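Local structure of mandalate racemase/muconate lactonizing enzyme (4E4U) at residues Ser175-Leu179 and Gly210-Ser216; Glu241-Ala245 and Lys269-Gly275. The protein is a putative member of the mandelate racemase/muconate lactonizing enzyme family, whose members typically begin catalysis by abstracting a proton alpha to a carboxylate. One frame throughout, in Å; residues are numbered along the deposited sequence.

Both interactions belong to the barrel domain, with centres about 17 Å apart, and they meet where Pro214 CB packs on Ala243 O at 3.8 Å. Interaction 1 ties the loop before helix 181-198 to the loop and first turn of helix 214-224; it is buried and largely polar, held by backbone and side-chain hydrogen bonds and a water. Interaction 2 sets the start of helix 241-249 against the C-terminal end of helix 263-272. Only partly buried, it relies on close packing of small residues and aliphatic carbons; no polar bond joins its segments directly, and its charged side chains turn toward other subunits or the rim. Other subunits also reach interaction 1, for example through Gln178.

Interaction 1. Residues Ser175-Leu179 and Gly210-Ser216; sequences SGHQL and GQMVPSS
His177 lies with its imidazole over the backbone carbonyl of Gln211, whose O sits 3.2 Å above the ring plane, over its centre. The ring is folded back there because CG stands between the backbone N and the carbonyl carbon (chi1 55°). The same oxygen accepts a 2.8 Å hydrogen bond from His177 N, so one carbonyl is held by the main chain and faced by the ring. The His177 and Gln211 side chains lie side by side, ring atoms NE2 and CE1 nearest Gln211 CB, with ring and amide planes 89° apart, while the amide itself turns to His209, Gly169 and Asp166. Val213 N returns a bond to His177 O, 3.1 Å, completing a single beta bridge. Gly176, entered through a cis peptide, suits its place because any CB here would run into Met212 O and Val213 N; its CA comes 3.3 Å from Gln211 O.

Gln178 leaves its backbone with CG anti to N, then bends at chi2 (83°), laying its amide along the first helical turn. NE2 donates in the amide plane to Ser215 OG (3.0 Å) and also bonds Gln305 of the second subunit; OE1 takes Arg219 and a water. Ser216 OG accepts from Leu179 N, 3.0 Å, and donates to that water, which in turn donates to Gln178 OE1 and Leu179 O. Beside this polar cluster, Leu179 CD1 rests on Met212 SD at 3.5 Å, both joining Leu220 in an apolar patch. The arrangement joins two successive beta-alpha loops, following strands 162-165 and 203-206, in the barrel domain of the enolase superfamily.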
ATOM      1  N   SER A 175     -21.768  11.402 -19.474  1.00 12.19           N
ATOM      2  CA  SER A 175     -20.363  11.637 -19.168  1.00 12.40           C
ATOM      3  C   SER A 175     -19.963  10.757 -17.973  1.00 12.88           C
ATOM      4  O   SER A 175     -20.809  10.443 -17.125  1.00 14.88           O
ATOM      5  CB  SER A 175     -20.125  13.124 -18.883  1.00 13.20           C
ATOM      6  OG  SER A 175     -20.316  13.889 -20.063  1.00 13.55           O
ATOM      7  N   GLY A 176     -18.705  10.330 -17.888  1.00 12.22           N
ATOM      8  CA  GLY A 176     -17.636  10.731 -18.785  1.00 11.74           C
ATOM      9  C   GLY A 176     -17.614  10.037 -20.133  1.00 11.90           C
ATOM     10  O   GLY A 176     -18.104   8.915 -20.285  1.00 12.21           O
ATOM     11  N   HIS A 177     -17.030  10.718 -21.114  1.00 11.59           N
ATOM     12  CA  HIS A 177     -16.853  10.155 -22.446  1.00 11.13           C
ATOM     13  C   HIS A 177     -15.426  10.432 -22.937  1.00 10.25           C
ATOM     14  O   HIS A 177     -14.605  11.007 -22.214  1.00 11.54           O
ATOM     15  CB  HIS A 177     -17.918  10.680 -23.414  1.00 12.45           C
ATOM     16  CG  HIS A 177     -17.974  12.173 -23.496  1.00 13.18           C
ATOM     17  ND1 HIS A 177     -18.969  12.913 -22.899  1.00 13.48           N
ATOM     18  CD2 HIS A 177     -17.143  13.061 -24.089  1.00 13.92           C
ATOM     19  CE1 HIS A 177     -18.760  14.197 -23.136  1.00 13.47           C
ATOM     20  NE2 HIS A 177     -17.655  14.312 -23.855  1.00 14.02           N
ATOM     21  N   GLN A 178     -15.126  10.004 -24.155  1.00 10.32           N
ATOM     22  CA  GLN A 178     -13.777  10.117 -24.702  1.00 10.78           C
ATOM     23  C   GLN A 178     -13.770  11.194 -25.786  1.00 10.78           C
ATOM     24  O   GLN A 178     -14.356  11.005 -26.857  1.00 12.41           O
ATOM     25  CB  GLN A 178     -13.335   8.757 -25.258  1.00 11.34           C
ATOM     26  CG  GLN A 178     -11.914   8.708 -25.816  1.00 11.15           C
ATOM     27  CD  GLN A 178     -10.819   8.489 -24.768  1.00 10.59           C
ATOM     28  OE1 GLN A 178      -9.741   9.082 -24.868  1.00 11.08           O
ATOM     29  NE2 GLN A 178     -11.064   7.605 -23.801  1.00 11.19           N
ATOM     30  N   LEU A 179     -13.125  12.327 -25.510  1.00 10.55           N
ATOM     31  CA  LEU A 179     -13.129  13.447 -26.454  1.00 11.36           C
ATOM     32  C   LEU A 179     -12.532  13.059 -27.798  1.00 11.37           C
ATOM     33  O   LEU A 179     -11.523  12.359 -27.865  1.00 12.32           O
ATOM     34  CB  LEU A 179     -12.332  14.632 -25.909  1.00 11.89           C
ATOM     35  CG  LEU A 179     -12.780  15.212 -24.574  1.00 12.82           C
ATOM     36  CD1 LEU A 179     -11.889  16.392 -24.205  1.00 13.55           C
ATOM     37  CD2 LEU A 179     -14.244  15.627 -24.616  1.00 14.45           C
ATOM     38  N   GLY A 210     -16.213  18.046 -16.130  1.00 10.97           N
ATOM     39  CA  GLY A 210     -16.360  16.611 -15.959  1.00 10.66           C
ATOM     40  C   GLY A 210     -16.817  15.870 -17.200  1.00 11.04           C
ATOM     41  O   GLY A 210     -17.485  14.842 -17.084  1.00 11.95           O
ATOM     42  N   GLN A 211     -16.442  16.363 -18.378  1.00 11.50           N
ATOM     43  CA  GLN A 211     -16.850  15.721 -19.628  1.00 11.86           C
ATOM     44  C   GLN A 211     -16.266  14.324 -19.793  1.00 11.60           C
ATOM     45  O   GLN A 211     -16.860  13.482 -20.458  1.00 12.24           O
ATOM     46  CB  GLN A 211     -16.400  16.543 -20.844  1.00 12.57           C
ATOM     47  CG  GLN A 211     -17.194  17.801 -21.134  1.00 13.09           C
ATOM     48  CD  GLN A 211     -16.618  19.024 -20.460  1.00 12.78           C
ATOM     49  OE1 GLN A 211     -15.947  18.926 -19.430  1.00 12.16           O
ATOM     50  NE2 GLN A 211     -16.892  20.192 -21.029  1.00 13.67           N
ATOM     51  N   MET A 212     -15.103  14.093 -19.194  1.00 10.81           N
ATOM     52  CA  MET A 212     -14.231  12.998 -19.604  1.00 10.86           C
ATOM     53  C   MET A 212     -14.168  11.813 -18.659  1.00 10.62           C
ATOM     54  O   MET A 212     -14.314  11.960 -17.444  1.00 11.04           O
ATOM     55  CB  MET A 212     -12.806  13.537 -19.772  1.00 11.60           C
ATOM     56  CG  MET A 212     -12.646  14.424 -20.984  1.00 13.31           C
ATOM     57  SD  MET A 212     -11.271  15.546 -20.855  1.00 17.61           S
ATOM     58  CE  MET A 212     -11.989  16.698 -19.702  1.00 18.71           C
ATOM     59  N   VAL A 213     -13.919  10.642 -19.235  1.00  9.75           N
ATOM     60  CA  VAL A 213     -13.370   9.532 -18.465  1.00 10.46           C
ATOM     61  C   VAL A 213     -11.878   9.829 -18.230  1.00  9.77           C
ATOM     62  O   VAL A 213     -11.266  10.608 -18.966  1.00 10.00           O
ATOM     63  CB  VAL A 213     -13.554   8.177 -19.186  1.00 11.20           C
ATOM     64  CG1 VAL A 213     -15.028   7.858 -19.349  1.00 13.13           C
ATOM     65  CG2 VAL A 213     -12.837   8.158 -20.544  1.00 11.01           C
ATOM     66  N   PRO A 214     -11.278   9.229 -17.190  1.00  9.55           N
ATOM     67  CA  PRO A 214      -9.879   9.556 -16.880  1.00  9.49           C
ATOM     68  C   PRO A 214      -8.903   9.342 -18.032  1.00  9.43           C
ATOM     69  O   PRO A 214      -7.986  10.142 -18.190  1.00  9.67           O
ATOM     70  CB  PRO A 214      -9.538   8.641 -15.689  1.00 10.97           C
ATOM     71  CG  PRO A 214     -10.701   7.739 -15.514  1.00 13.05           C
ATOM     72  CD  PRO A 214     -11.888   8.365 -16.168  1.00 10.69           C
ATOM     73  N   SER A 215      -9.089   8.309 -18.844  1.00  9.28           N
ATOM     74  CA  SER A 215      -8.130   8.069 -19.919  1.00  9.13           C
ATOM     75  C   SER A 215      -8.137   9.216 -20.939  1.00  9.34           C
ATOM     76  O   SER A 215      -7.095   9.563 -21.518  1.00  9.69           O
ATOM     77  CB  SER A 215      -8.386   6.720 -20.597  1.00 10.42           C
ATOM     78  OG  SER A 215      -9.583   6.751 -21.352  1.00 11.18           O
ATOM     79  N   SER A 216      -9.307   9.812 -21.145  1.00  9.54           N
ATOM     80  CA  SER A 216      -9.451  10.951 -22.048  1.00  9.49           C
ATOM     81  C   SER A 216      -8.880  12.216 -21.425  1.00  9.47           C
ATOM     82  O   SER A 216      -8.182  12.988 -22.091  1.00  9.73           O
ATOM     83  CB  SER A 216     -10.920  11.140 -22.423  1.00 10.35           C
ATOM     84  OG  SER A 216     -11.112  12.260 -23.270  1.00 10.96           O
TER
HETATM   85  O   HOH W   1      -9.798  11.806 -25.627  1.00 11.57           O

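Interaction 2. Residues Glu241-Ala245 and Lys269-Gly275; sequences EEAIA and KLLQAGG
Ala245 and Gly275 bring their backbones together, CA to CA at 3.8 Å, and this is the tight part of the contact. Small residues suit it: Ala245 CB presses to 3.1 Å from Ala273 O, and Ala273 CB in turn fits against Glu241 CB, 3.8 Å away. Gly275 has no side chain to hold Ile244 and Leu270 apart, so Ile244 CG2 reaches Leu270 CD1 at 3.8 Å. Ile244 CG1 also lies 3.6 Å from Gly275 O, a buried carbonyl oxygen that finds no polar partner. Glu241 adds its aliphatic part: chi1 (-60°) sets CG against the Leu270 backbone, and the bend at chi2 (75°) turns the carboxylate toward the subunit interface, CD passing beside Lys269 CB. Its OE2 is 5.9 Å from Lys269 NZ of the same chain, too far to pair; instead Glu241 OE2 pairs with Lys269 NZ of the third subunit, and Lys269 NZ with Glu241 OE2 of that subunit, as intersubunit salt bridges.

The outer margin is looser. Glu242 merely brushes Ala273 CB with its carboxylate, and exposed Gly274 leaves the helix with positive phi (74°), readily adopted by glycine. Here the chain closes in a Schellman motif, Gly275 N bonding to Leu270 O and Gly274 N to Leu271 O. A water sits between the segments at this rim, 2.8 Å from Gly274 O and also near Ala245 O. Inward, Ile244 touches Ile255 and Thr257 of strand 255-257, while Leu270 packs on Thr257 and on Leu279 of strand 278-279. The contact thus seats helices 241-249 and 263-272 side by side over these neighbouring parallel strands of the barrel.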
ATOM      1  N   GLU A 241     -13.140   9.201  -6.356  1.00 10.36           N
ATOM      2  CA  GLU A 241     -11.903   9.885  -5.999  1.00 10.40           C
ATOM      3  C   GLU A 241     -10.671   9.224  -6.603  1.00 10.29           C
ATOM      4  O   GLU A 241      -9.688   9.892  -6.921  1.00 10.80           O
ATOM      5  CB  GLU A 241     -11.767  10.017  -4.475  1.00 12.02           C
ATOM      6  CG  GLU A 241     -12.903  10.798  -3.807  1.00 13.24           C
ATOM      7  CD  GLU A 241     -14.199  10.012  -3.699  1.00 13.43           C
ATOM      8  OE1 GLU A 241     -14.149   8.760  -3.653  1.00 14.70           O
ATOM      9  OE2 GLU A 241     -15.274  10.645  -3.645  1.00 15.98           O
ATOM     10  N   GLU A 242     -10.723   7.913  -6.788  1.00 10.89           N
ATOM     11  CA  GLU A 242      -9.596   7.215  -7.386  1.00 12.00           C
ATOM     12  C   GLU A 242      -9.434   7.598  -8.856  1.00 10.83           C
ATOM     13  O   GLU A 242      -8.313   7.737  -9.352  1.00 10.75           O
ATOM     14  CB  GLU A 242      -9.766   5.707  -7.212  1.00 15.87           C
ATOM     15  CG  GLU A 242      -9.583   5.239  -5.746  1.00 22.07           C
ATOM     16  CD  GLU A 242     -10.628   5.800  -4.769  1.00 28.51           C
ATOM     17  OE1 GLU A 242     -11.807   5.960  -5.165  1.00 31.70           O
ATOM     18  OE2 GLU A 242     -10.279   6.087  -3.597  1.00 31.42           O
ATOM     19  N   ALA A 243     -10.551   7.818  -9.543  1.00 11.50           N
ATOM     20  CA  ALA A 243     -10.517   8.170 -10.956  1.00 11.22           C
ATOM     21  C   ALA A 243      -9.917   9.551 -11.168  1.00 10.86           C
ATOM     22  O   ALA A 243      -9.080   9.740 -12.046  1.00 12.31           O
ATOM     23  CB  ALA A 243     -11.908   8.094 -11.547  1.00 11.96           C
ATOM     24  N   ILE A 244     -10.320  10.525 -10.359  1.00 10.63           N
ATOM     25  CA  ILE A 244      -9.747  11.853 -10.511  1.00 10.89           C
ATOM     26  C   ILE A 244      -8.272  11.859 -10.081  1.00 10.39           C
ATOM     27  O   ILE A 244      -7.437  12.528 -10.704  1.00 11.16           O
ATOM     28  CB  ILE A 244     -10.604  12.935  -9.813  1.00 10.99           C
ATOM     29  CG1 ILE A 244     -10.163  14.335 -10.238  1.00 13.08           C
ATOM     30  CG2 ILE A 244     -10.588  12.792  -8.293  1.00 11.88           C
ATOM     31  CD1 ILE A 244     -11.136  15.408  -9.819  1.00 15.21           C
ATOM     32  N   ALA A 245      -7.929  11.059  -9.074  1.00 10.63           N
ATOM     33  CA  ALA A 245      -6.527  10.937  -8.666  1.00 10.86           C
ATOM     34  C   ALA A 245      -5.650  10.328  -9.762  1.00 10.64           C
ATOM     35  O   ALA A 245      -4.472  10.660  -9.870  1.00 11.30           O
ATOM     36  CB  ALA A 245      -6.395  10.142  -7.381  1.00 11.18           C
ATOM     37  N   LYS A 269     -12.184  12.490   1.616  1.00 10.02           N
ATOM     38  CA  LYS A 269     -11.985  11.356   0.718  1.00 11.19           C
ATOM     39  C   LYS A 269     -11.175  11.772  -0.508  1.00  9.72           C
ATOM     40  O   LYS A 269     -10.275  11.056  -0.954  1.00 10.75           O
ATOM     41  CB  LYS A 269     -13.327  10.783   0.270  1.00 13.76           C
ATOM     42  CG  LYS A 269     -14.137  10.145   1.364  1.00 18.69           C
ATOM     43  CD  LYS A 269     -15.439   9.592   0.803  1.00 20.95           C
ATOM     44  CE  LYS A 269     -16.373   9.153   1.913  1.00 21.64           C
ATOM     45  NZ  LYS A 269     -17.730   8.814   1.416  1.00 24.03           N
ATOM     46  N   LEU A 270     -11.506  12.937  -1.056  1.00  9.64           N
ATOM     47  CA  LEU A 270     -10.791  13.460  -2.215  1.00  9.75           C
ATOM     48  C   LEU A 270      -9.303  13.673  -1.928  1.00  9.00           C
ATOM     49  O   LEU A 270      -8.442  13.236  -2.693  1.00 10.03           O
ATOM     50  CB  LEU A 270     -11.428  14.774  -2.659  1.00 10.11           C
ATOM     51  CG  LEU A 270     -10.754  15.513  -3.813  1.00 10.53           C
ATOM     52  CD1 LEU A 270     -11.026  14.799  -5.129  1.00 12.30           C
ATOM     53  CD2 LEU A 270     -11.269  16.945  -3.862  1.00 11.67           C
ATOM     54  N   LEU A 271      -9.007  14.341  -0.819  1.00  9.75           N
ATOM     55  CA  LEU A 271      -7.620  14.630  -0.459  1.00  9.87           C
ATOM     56  C   LEU A 271      -6.836  13.367  -0.106  1.00 10.39           C
ATOM     57  O   LEU A 271      -5.670  13.246  -0.464  1.00 11.40           O
ATOM     58  CB  LEU A 271      -7.581  15.619   0.707  1.00  9.93           C
ATOM     59  CG  LEU A 271      -8.032  17.034   0.351  1.00 10.40           C
ATOM     60  CD1 LEU A 271      -8.369  17.799   1.620  1.00 11.30           C
ATOM     61  CD2 LEU A 271      -6.945  17.751  -0.453  1.00 11.27           C
ATOM     62  N   GLN A 272      -7.481  12.424   0.574  1.00 11.00           N
ATOM     63  CA  GLN A 272      -6.832  11.159   0.929  1.00 12.19           C
ATOM     64  C   GLN A 272      -6.375  10.412  -0.312  1.00 12.32           C
ATOM     65  O   GLN A 272      -5.343   9.745  -0.289  1.00 14.55           O
ATOM     66  CB  GLN A 272      -7.793  10.265   1.715  1.00 14.94           C
ATOM     67  CG  GLN A 272      -8.085  10.732   3.116  1.00 18.52           C
ATOM     68  CD  GLN A 272      -6.895  10.612   4.030  1.00 22.10           C
ATOM     69  OE1 GLN A 272      -6.123  11.559   4.186  1.00 25.07           O
ATOM     70  NE2 GLN A 272      -6.738   9.447   4.650  1.00 23.82           N
ATOM     71  N   ALA A 273      -7.146  10.528  -1.391  1.00 10.40           N
ATOM     72  CA  ALA A 273      -6.829   9.853  -2.648  1.00 11.49           C
ATOM     73  C   ALA A 273      -5.756  10.578  -3.460  1.00 11.04           C
ATOM     74  O   ALA A 273      -5.266  10.031  -4.446  1.00 12.37           O
ATOM     75  CB  ALA A 273      -8.100   9.681  -3.487  1.00 13.17           C
ATOM     76  N   GLY A 274      -5.434  11.818  -3.092  1.00 11.29           N
ATOM     77  CA  GLY A 274      -4.564  12.653  -3.909  1.00 11.52           C
ATOM     78  C   GLY A 274      -5.298  13.163  -5.143  1.00 11.00           C
ATOM     79  O   GLY A 274      -4.707  13.370  -6.200  1.00 12.63           O
ATOM     80  N   GLY A 275      -6.606  13.356  -5.006  1.00 10.36           N
ATOM     81  CA  GLY A 275      -7.444  13.682  -6.148  1.00 10.90           C
ATOM     82  C   GLY A 275      -7.361  15.098  -6.685  1.00 11.25           C
ATOM     83  O   GLY A 275      -7.682  15.322  -7.853  1.00 12.78           O
TER
HETATM   84  O   HOH W   2      -2.770  11.686  -7.332  1.00 32.04           O